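Local atomic coordinates of Lmo1340 protein (Listeria monocytogenes, PDB entry 4NLM), a protein that is of unknown function but is probably a surface lipoprotein whose chain forms a YqgU-like six-bladed beta propeller. Residues T138-D143 / K148-T153; M116-L121 / W165-D170; K343-D346 / K351-N354. One frame throughout, in Å; residues are numbered along the deposited sequence.

In the fold
Interactions 1 and 3 are antiparallel hairpins inside single sheets, whereas interaction 2 joins two neighbouring sheets mainly through side chains, with no hydrogen bond between the segments. Interactions 1 and 2 form one continuous buried region: I149 O bonds to W165 N between adjacent strands, and I149 CD1 and the rings of F139 and F151 lie against I118 and M116. Interaction 3 stands on the other side of the chain's centre from interaction 1, their centres about 30 Å apart, and is only partly buried. Its chemistry changes accordingly. Aromatic and aliphatic groups fill the junction of interactions 1 and 2, while interaction 3 adds a lysine-asparagine contact and a water between a tyrosine and an aspartate.

Interaction 1 (T138-D143 / K148-T153); sequences TFYWND and KIMFVT
T138 and V152 open this hairpin with a reciprocal pair of backbone bonds, T138 N to V152 O and V152 N to T138 O, both 2.9 Å. Y140 and M150 repeat the exchange two residues on, the shorter bond being Y140 N to M150 O at 2.8 Å. N142, just past the end of strand 137-141, still gives its N to K148 O at 3.0 Å. F139 O is taken up from outside by Q95 NE2, Y140 O does double duty, accepting from M150 N and from the indole NE1 of W184, and I149 and F151 turn their backbone groups to W165 and E163 in the next strand. The pair is the start of a propeller blade: strand 137-141 is the first of four antiparallel strands, and 148-155 the second. On the face bearing F139, W141, I149 and F151 the side chains are aromatic and aliphatic. I149 lies over the W141 indole, its CG1 3.7 Å from the centroid of the five-membered ring and 5° off the normal, while CD1 lies over the same face, nearest W141 CE2. The indole N-H is satisfied by P146 O, to which W141 NE1 bonds. Beside them, F139 CD2 meets F151 CB at 3.7 Å, the two rings inclined at 45°. Y140, on the other face, has its CB beside the M150 methyl CE and its ring edge near M150 O. At the turn, N142 and K148 run side by side, CB to CB 3.9 Å. N142 swings CG anti to its backbone N (chi1 -171°), which sets the amide alongside the K148 chain. Its OD1 accepts from S145 N and ND2 donates to G186 O, while K148 NZ extends to a salt bridge with D187.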
# COMPACT_ATOMS: atom_id res chain seq x y z
N THR A 138 -3.14 -11.74 0.76
CA THR A 138 -2.89 -10.36 0.33
C THR A 138 -4.26 -9.75 0.01
O THR A 138 -5.04 -10.35 -0.73
CB THR A 138 -1.96 -10.29 -0.91
OG1 THR A 138 -0.77 -11.01 -0.63
CG2 THR A 138 -1.63 -8.86 -1.28
N PHE A 139 -4.53 -8.54 0.52
CA PHE A 139 -5.83 -7.94 0.42
C PHE A 139 -5.88 -6.71 -0.47
O PHE A 139 -4.98 -5.89 -0.38
CB PHE A 139 -6.33 -7.52 1.81
CG PHE A 139 -6.53 -8.65 2.78
CD1 PHE A 139 -5.48 -9.08 3.57
CD2 PHE A 139 -7.76 -9.26 2.92
CE1 PHE A 139 -5.64 -10.11 4.47
CE2 PHE A 139 -7.91 -10.29 3.84
CZ PHE A 139 -6.85 -10.72 4.62
N TYR A 140 -6.96 -6.54 -1.24
CA TYR A 140 -7.16 -5.42 -2.16
C TYR A 140 -8.54 -4.85 -1.90
O TYR A 140 -9.55 -5.47 -2.25
CB TYR A 140 -7.04 -5.91 -3.60
CG TYR A 140 -5.68 -6.47 -3.89
CD1 TYR A 140 -4.65 -5.65 -4.29
CD2 TYR A 140 -5.40 -7.80 -3.71
CE1 TYR A 140 -3.39 -6.14 -4.55
CE2 TYR A 140 -4.13 -8.30 -3.94
CZ TYR A 140 -3.14 -7.46 -4.38
OH TYR A 140 -1.88 -7.91 -4.63
N TRP A 141 -8.59 -3.67 -1.31
CA TRP A 141 -9.86 -3.06 -0.94
C TRP A 141 -10.36 -2.21 -2.12
O TRP A 141 -9.64 -1.34 -2.57
CB TRP A 141 -9.67 -2.18 0.28
CG TRP A 141 -10.89 -2.01 1.15
CD1 TRP A 141 -12.18 -1.87 0.77
CD2 TRP A 141 -10.87 -2.01 2.59
NE1 TRP A 141 -12.96 -1.77 1.86
CE2 TRP A 141 -12.20 -1.86 3.00
CE3 TRP A 141 -9.86 -2.12 3.56
CZ2 TRP A 141 -12.57 -1.84 4.32
CZ3 TRP A 141 -10.22 -2.06 4.86
CH2 TRP A 141 -11.56 -1.97 5.24
N ASN A 142 -11.58 -2.41 -2.59
CA ASN A 142 -12.14 -1.70 -3.73
C ASN A 142 -12.43 -0.25 -3.39
O ASN A 142 -13.21 0.03 -2.51
CB ASN A 142 -13.39 -2.47 -4.18
CG ASN A 142 -13.97 -2.00 -5.49
OD1 ASN A 142 -14.06 -0.81 -5.78
ND2 ASN A 142 -14.40 -2.94 -6.29
N ASP A 143 -11.73 0.65 -4.07
CA ASP A 143 -11.88 2.07 -3.81
C ASP A 143 -13.25 2.60 -4.24
O ASP A 143 -13.79 3.49 -3.59
CB ASP A 143 -10.79 2.89 -4.53
CG ASP A 143 -9.37 2.61 -4.01
OD1 ASP A 143 -9.20 2.04 -2.92
OD2 ASP A 143 -8.38 2.96 -4.70
N LYS A 148 -16.48 -4.12 -0.92
CA LYS A 148 -15.82 -5.27 -1.51
C LYS A 148 -14.32 -5.32 -1.22
O LYS A 148 -13.61 -4.33 -1.48
CB LYS A 148 -15.94 -5.24 -3.02
CG LYS A 148 -17.36 -5.23 -3.52
CD LYS A 148 -17.39 -5.28 -5.03
CE LYS A 148 -18.80 -4.96 -5.50
NZ LYS A 148 -18.92 -5.16 -6.97
N ILE A 149 -13.85 -6.46 -0.73
CA ILE A 149 -12.44 -6.70 -0.50
C ILE A 149 -12.09 -7.98 -1.21
O ILE A 149 -12.65 -9.07 -0.93
CB ILE A 149 -12.10 -6.79 0.99
CG1 ILE A 149 -12.49 -5.50 1.71
CG2 ILE A 149 -10.60 -7.02 1.19
CD1 ILE A 149 -12.28 -5.56 3.21
N MSE A 150 -11.16 -7.88 -2.15
CA MSE A 150 -10.68 -9.04 -2.86
C MSE A 150 -9.40 -9.50 -2.17
O MSE A 150 -8.63 -8.69 -1.65
CB MSE A 150 -10.42 -8.62 -4.30
CG MSE A 150 -9.66 -9.59 -5.20
SE MSE A 150 -9.80 -8.91 -7.04
CE MSE A 150 -8.65 -7.30 -6.96
N PHE A 151 -9.13 -10.79 -2.16
CA PHE A 151 -7.93 -11.30 -1.55
C PHE A 151 -7.42 -12.54 -2.21
O PHE A 151 -8.18 -13.38 -2.73
CB PHE A 151 -8.10 -11.47 -0.03
CG PHE A 151 -9.26 -12.30 0.37
CD1 PHE A 151 -9.09 -13.65 0.56
CD2 PHE A 151 -10.49 -11.74 0.63
CE1 PHE A 151 -10.13 -14.47 0.92
CE2 PHE A 151 -11.55 -12.55 1.01
CZ PHE A 151 -11.37 -13.91 1.16
N VAL A 152 -6.09 -12.61 -2.19
CA VAL A 152 -5.35 -13.73 -2.71
C VAL A 152 -4.86 -14.56 -1.53
O VAL A 152 -4.16 -14.03 -0.66
CB VAL A 152 -4.15 -13.23 -3.55
CG1 VAL A 152 -3.40 -14.42 -4.14
CG2 VAL A 152 -4.63 -12.29 -4.64
N THR A 153 -5.24 -15.83 -1.51
CA THR A 153 -4.79 -16.76 -0.48
C THR A 153 -3.84 -17.79 -1.06
O THR A 153 -4.05 -18.29 -2.17
CB THR A 153 -5.97 -17.49 0.18
OG1 THR A 153 -6.83 -18.05 -0.82
CG2 THR A 153 -6.77 -16.56 1.04

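Interaction 2 (M116-L121 / W165-D170); sequences MRIIAL and WDYTLD
I118 sits on the face of the Y167 ring, and this is the tight part of the contact. Its CG1 lies 3.8 Å from the ring centroid, only 12° off the normal, a CH-pi contact over the centre. CG2 leans toward the hydroxyl end of the same ring, 4.0 Å from Y167 CE1, and CD1 reaches past it to W165 CZ3, also at 4.0 Å. Y167 presents its ring this way because CG is tucked between the backbone N and the carbonyl carbon (chi1 63°). Y167 CB itself lies over the centre of one face of the W165 indole. M116 slides past the indole more loosely. Its CB is 4.0 Å from W165 CZ3, and M116 SE stands obliquely, 4.8 Å from the centroid of the W165 six-membered ring, a Met-aromatic contact. No hydrogen bond crosses between the segments.

The solvent side begins after Y167. T168, L169 and D170 are exposed, and the turn is held by its own polar atoms: D166 OD1 accepts from T168 OG1 at 2.7 Å through its syn lone pair and from L169 N, which comes from above the carboxylate plane, an Asx motif.

Strands 114-120 and 159-166 are the third strands of two successive four-stranded sheets, so the contact is a seam between neighbouring propeller blades. I149 and F151 of strand 148-155 touch the cluster on one blade, and A128 and R130 of strand 126-132 join it from the other.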
# COMPACT_ATOMS: atom_id res chain seq x y z
N MSE A 116 -11.21 -12.57 9.53
CA MSE A 116 -11.13 -11.26 8.89
C MSE A 116 -12.28 -10.47 9.45
O MSE A 116 -13.43 -10.91 9.35
CB MSE A 116 -11.29 -11.27 7.40
CG MSE A 116 -10.37 -12.08 6.56
SE MSE A 116 -11.14 -12.20 4.72
CE MSE A 116 -9.60 -13.35 4.36
N ARG A 117 -11.98 -9.34 10.07
CA ARG A 117 -12.98 -8.45 10.63
C ARG A 117 -12.91 -7.06 10.03
O ARG A 117 -11.81 -6.56 9.77
CB ARG A 117 -12.77 -8.25 12.13
CG ARG A 117 -12.97 -9.48 12.97
CD ARG A 117 -12.76 -9.15 14.43
NE ARG A 117 -12.99 -10.30 15.29
CZ ARG A 117 -12.06 -11.17 15.64
NH1 ARG A 117 -12.37 -12.20 16.44
NH2 ARG A 117 -10.81 -11.03 15.21
N ILE A 118 -14.08 -6.45 9.84
CA ILE A 118 -14.15 -5.06 9.45
C ILE A 118 -14.59 -4.31 10.72
O ILE A 118 -15.62 -4.65 11.32
CB ILE A 118 -15.17 -4.81 8.34
CG1 ILE A 118 -14.88 -5.71 7.13
CG2 ILE A 118 -15.21 -3.33 7.96
CD1 ILE A 118 -13.50 -5.56 6.54
N ILE A 119 -13.81 -3.31 11.12
CA ILE A 119 -14.04 -2.58 12.34
C ILE A 119 -14.25 -1.12 12.03
O ILE A 119 -13.47 -0.51 11.30
CB ILE A 119 -12.82 -2.71 13.24
CG1 ILE A 119 -12.64 -4.19 13.63
CG2 ILE A 119 -12.94 -1.85 14.50
CD1 ILE A 119 -11.28 -4.57 14.13
N ALA A 120 -15.31 -0.54 12.59
CA ALA A 120 -15.58 0.89 12.37
C ALA A 120 -14.63 1.75 13.16
O ALA A 120 -14.46 1.56 14.35
CB ALA A 120 -17.03 1.23 12.72
N LEU A 121 -14.04 2.73 12.49
CA LEU A 121 -13.12 3.62 13.17
C LEU A 121 -13.77 4.52 14.20
O LEU A 121 -13.13 4.86 15.20
CB LEU A 121 -12.39 4.48 12.14
CG LEU A 121 -11.30 3.72 11.37
CD1 LEU A 121 -10.94 4.43 10.08
CD2 LEU A 121 -10.10 3.54 12.28
N TRP A 165 -14.90 -10.76 -1.26
CA TRP A 165 -15.82 -10.71 -0.17
C TRP A 165 -16.58 -9.42 -0.12
O TRP A 165 -15.94 -8.38 0.06
CB TRP A 165 -15.05 -10.88 1.13
CG TRP A 165 -15.88 -10.92 2.40
CD1 TRP A 165 -17.10 -11.50 2.57
CD2 TRP A 165 -15.49 -10.41 3.69
NE1 TRP A 165 -17.50 -11.40 3.89
CE2 TRP A 165 -16.53 -10.74 4.60
CE3 TRP A 165 -14.36 -9.72 4.17
CZ2 TRP A 165 -16.49 -10.37 5.94
CZ3 TRP A 165 -14.32 -9.38 5.52
CH2 TRP A 165 -15.37 -9.71 6.39
N ASP A 166 -17.90 -9.47 -0.36
CA ASP A 166 -18.75 -8.31 -0.16
C ASP A 166 -19.22 -8.47 1.27
O ASP A 166 -20.11 -9.29 1.56
CB ASP A 166 -19.93 -8.24 -1.11
CG ASP A 166 -20.72 -6.99 -0.91
OD1 ASP A 166 -20.86 -6.54 0.26
OD2 ASP A 166 -21.18 -6.41 -1.92
N TYR A 167 -18.58 -7.74 2.17
CA TYR A 167 -18.83 -7.96 3.59
C TYR A 167 -20.16 -7.41 4.06
O TYR A 167 -20.64 -7.77 5.13
CB TYR A 167 -17.68 -7.45 4.45
CG TYR A 167 -17.44 -5.96 4.37
CD1 TYR A 167 -18.21 -5.08 5.10
CD2 TYR A 167 -16.37 -5.45 3.62
CE1 TYR A 167 -17.96 -3.70 5.04
CE2 TYR A 167 -16.10 -4.10 3.57
CZ TYR A 167 -16.90 -3.22 4.27
OH TYR A 167 -16.63 -1.87 4.20
N THR A 168 -20.77 -6.54 3.26
CA THR A 168 -22.08 -5.98 3.58
C THR A 168 -23.19 -6.96 3.21
O THR A 168 -24.27 -6.90 3.79
CB THR A 168 -22.28 -4.60 2.94
OG1 THR A 168 -22.42 -4.70 1.51
CG2 THR A 168 -21.20 -3.61 3.29
N LEU A 169 -22.92 -7.84 2.26
CA LEU A 169 -23.91 -8.81 1.80
C LEU A 169 -23.57 -10.25 2.16
O LEU A 169 -24.28 -11.17 1.76
CB LEU A 169 -24.07 -8.69 0.28
CG LEU A 169 -24.60 -7.32 -0.16
CD1 LEU A 169 -24.75 -7.28 -1.68
CD2 LEU A 169 -25.93 -6.98 0.52
N ASP A 170 -22.51 -10.45 2.93
CA ASP A 170 -22.06 -11.79 3.32
C ASP A 170 -21.93 -12.68 2.09
O ASP A 170 -22.33 -13.85 2.12
CB ASP A 170 -23.03 -12.42 4.32
CG ASP A 170 -23.21 -11.58 5.56
OD1 ASP A 170 -22.20 -11.18 6.14
OD2 ASP A 170 -24.37 -11.33 5.95

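Interaction 3 (K343-D346 / K351-N354); sequences KVID and KMYN
Y353 turns the edge of its ring, not a face, toward 343-346: V344 O and D346 CB both lie near the ring plane, the latter 4.2 Å from Y353 CE1. A water in the same plane donates to D346 OD2 at 2.9 Å and also meets Y353 OH, a leg that at 2.5 Å is unusually short and doubtful in its geometry; E36 OE2 is a further partner of the hydroxyl. D346 OD1 is used by K348 N in the turn. A second flat side chain on strand 352-357, the N354 amide, lies alongside K343. A bend at the last torsion (chi4 -42°) carries K343 NZ to N354 OD1, though the modelled separation of 2.5 Å is too short to be taken literally.

Backbone bonds fix the register. V344 N and Y353 O, 2.9 Å apart, pair with the return bond from Y353 N to V344 O, and D346 N bonds to K351 O at 2.8 Å. On the same face as K343, I345 CG1 meets the methyl CE of M352 at 3.6 Å, in one of the two conformers of that selenomethionine.

Strand 343-346 runs between 352-357 and 334-337, with V344 against L334 and L336. Beyond 352-357 the N-terminal strand 40-41 adds in parallel, so both chain ends share one sheet, consistent with a velcro-like closure of the propeller ring.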
# COMPACT_ATOMS: atom_id res chain seq x y z
N LYS A 343 8.05 8.57 10.85
CA LYS A 343 8.45 9.93 10.48
C LYS A 343 7.45 10.52 9.49
O LYS A 343 6.74 9.79 8.80
CB LYS A 343 9.89 9.97 9.92
CG LYS A 343 10.91 9.52 10.94
CD LYS A 343 12.37 9.62 10.52
CE LYS A 343 13.32 8.92 11.51
NZ LYS A 343 12.94 9.19 12.92
N VAL A 344 7.44 11.84 9.44
CA VAL A 344 6.60 12.58 8.51
C VAL A 344 7.46 13.55 7.73
O VAL A 344 8.26 14.28 8.31
CB VAL A 344 5.49 13.37 9.23
CG1 VAL A 344 4.71 14.27 8.27
CG2 VAL A 344 4.55 12.42 9.92
N ILE A 345 7.33 13.53 6.41
CA ILE A 345 7.97 14.50 5.55
C ILE A 345 6.94 15.51 5.06
O ILE A 345 5.84 15.15 4.61
CB ILE A 345 8.55 13.81 4.30
CG1 ILE A 345 9.53 12.70 4.69
CG2 ILE A 345 9.15 14.86 3.36
CD1 ILE A 345 10.00 11.88 3.52
N ASP A 346 7.25 16.80 5.15
CA ASP A 346 6.41 17.84 4.58
C ASP A 346 6.97 18.10 3.18
O ASP A 346 8.06 18.65 3.03
CB ASP A 346 6.43 19.08 5.47
CG ASP A 346 5.54 20.18 4.99
OD1 ASP A 346 5.34 20.29 3.77
OD2 ASP A 346 5.07 20.94 5.87
N LYS A 351 10.86 19.67 5.18
CA LYS A 351 11.14 19.33 6.57
C LYS A 351 10.66 17.95 6.96
O LYS A 351 9.63 17.48 6.48
CB LYS A 351 10.52 20.34 7.53
CG LYS A 351 11.21 21.69 7.52
CD LYS A 351 10.66 22.63 8.59
CE LYS A 351 10.92 22.15 10.01
NZ LYS A 351 12.36 21.94 10.32
N MSE A 352 11.41 17.32 7.85
CA MSE A 352 11.09 15.98 8.34
C MSE A 352 10.85 16.08 9.83
O MSE A 352 11.47 16.90 10.52
CB MSE A 352 12.21 15.02 7.98
CG MSE A 352 11.87 13.58 8.33
SE MSE A 352 13.08 12.34 7.38
CE MSE A 352 12.96 13.07 5.55
N TYR A 353 9.94 15.24 10.33
CA TYR A 353 9.54 15.22 11.72
C TYR A 353 9.46 13.82 12.24
O TYR A 353 9.03 12.92 11.55
CB TYR A 353 8.17 15.84 11.88
CG TYR A 353 8.08 17.23 11.33
CD1 TYR A 353 7.76 17.46 10.00
CD2 TYR A 353 8.31 18.31 12.15
CE1 TYR A 353 7.69 18.75 9.50
CE2 TYR A 353 8.27 19.60 11.66
CZ TYR A 353 7.94 19.82 10.34
OH TYR A 353 7.89 21.12 9.88
N ASN A 354 9.85 13.63 13.49
CA ASN A 354 9.70 12.35 14.14
C ASN A 354 8.31 12.33 14.75
O ASN A 354 7.96 13.17 15.57
CB ASN A 354 10.74 12.20 15.24
CG ASN A 354 12.15 12.09 14.70
OD1 ASN A 354 12.38 11.50 13.66
ND2 ASN A 354 13.10 12.63 15.44
O HOH W 1 7.11 21.98 7.61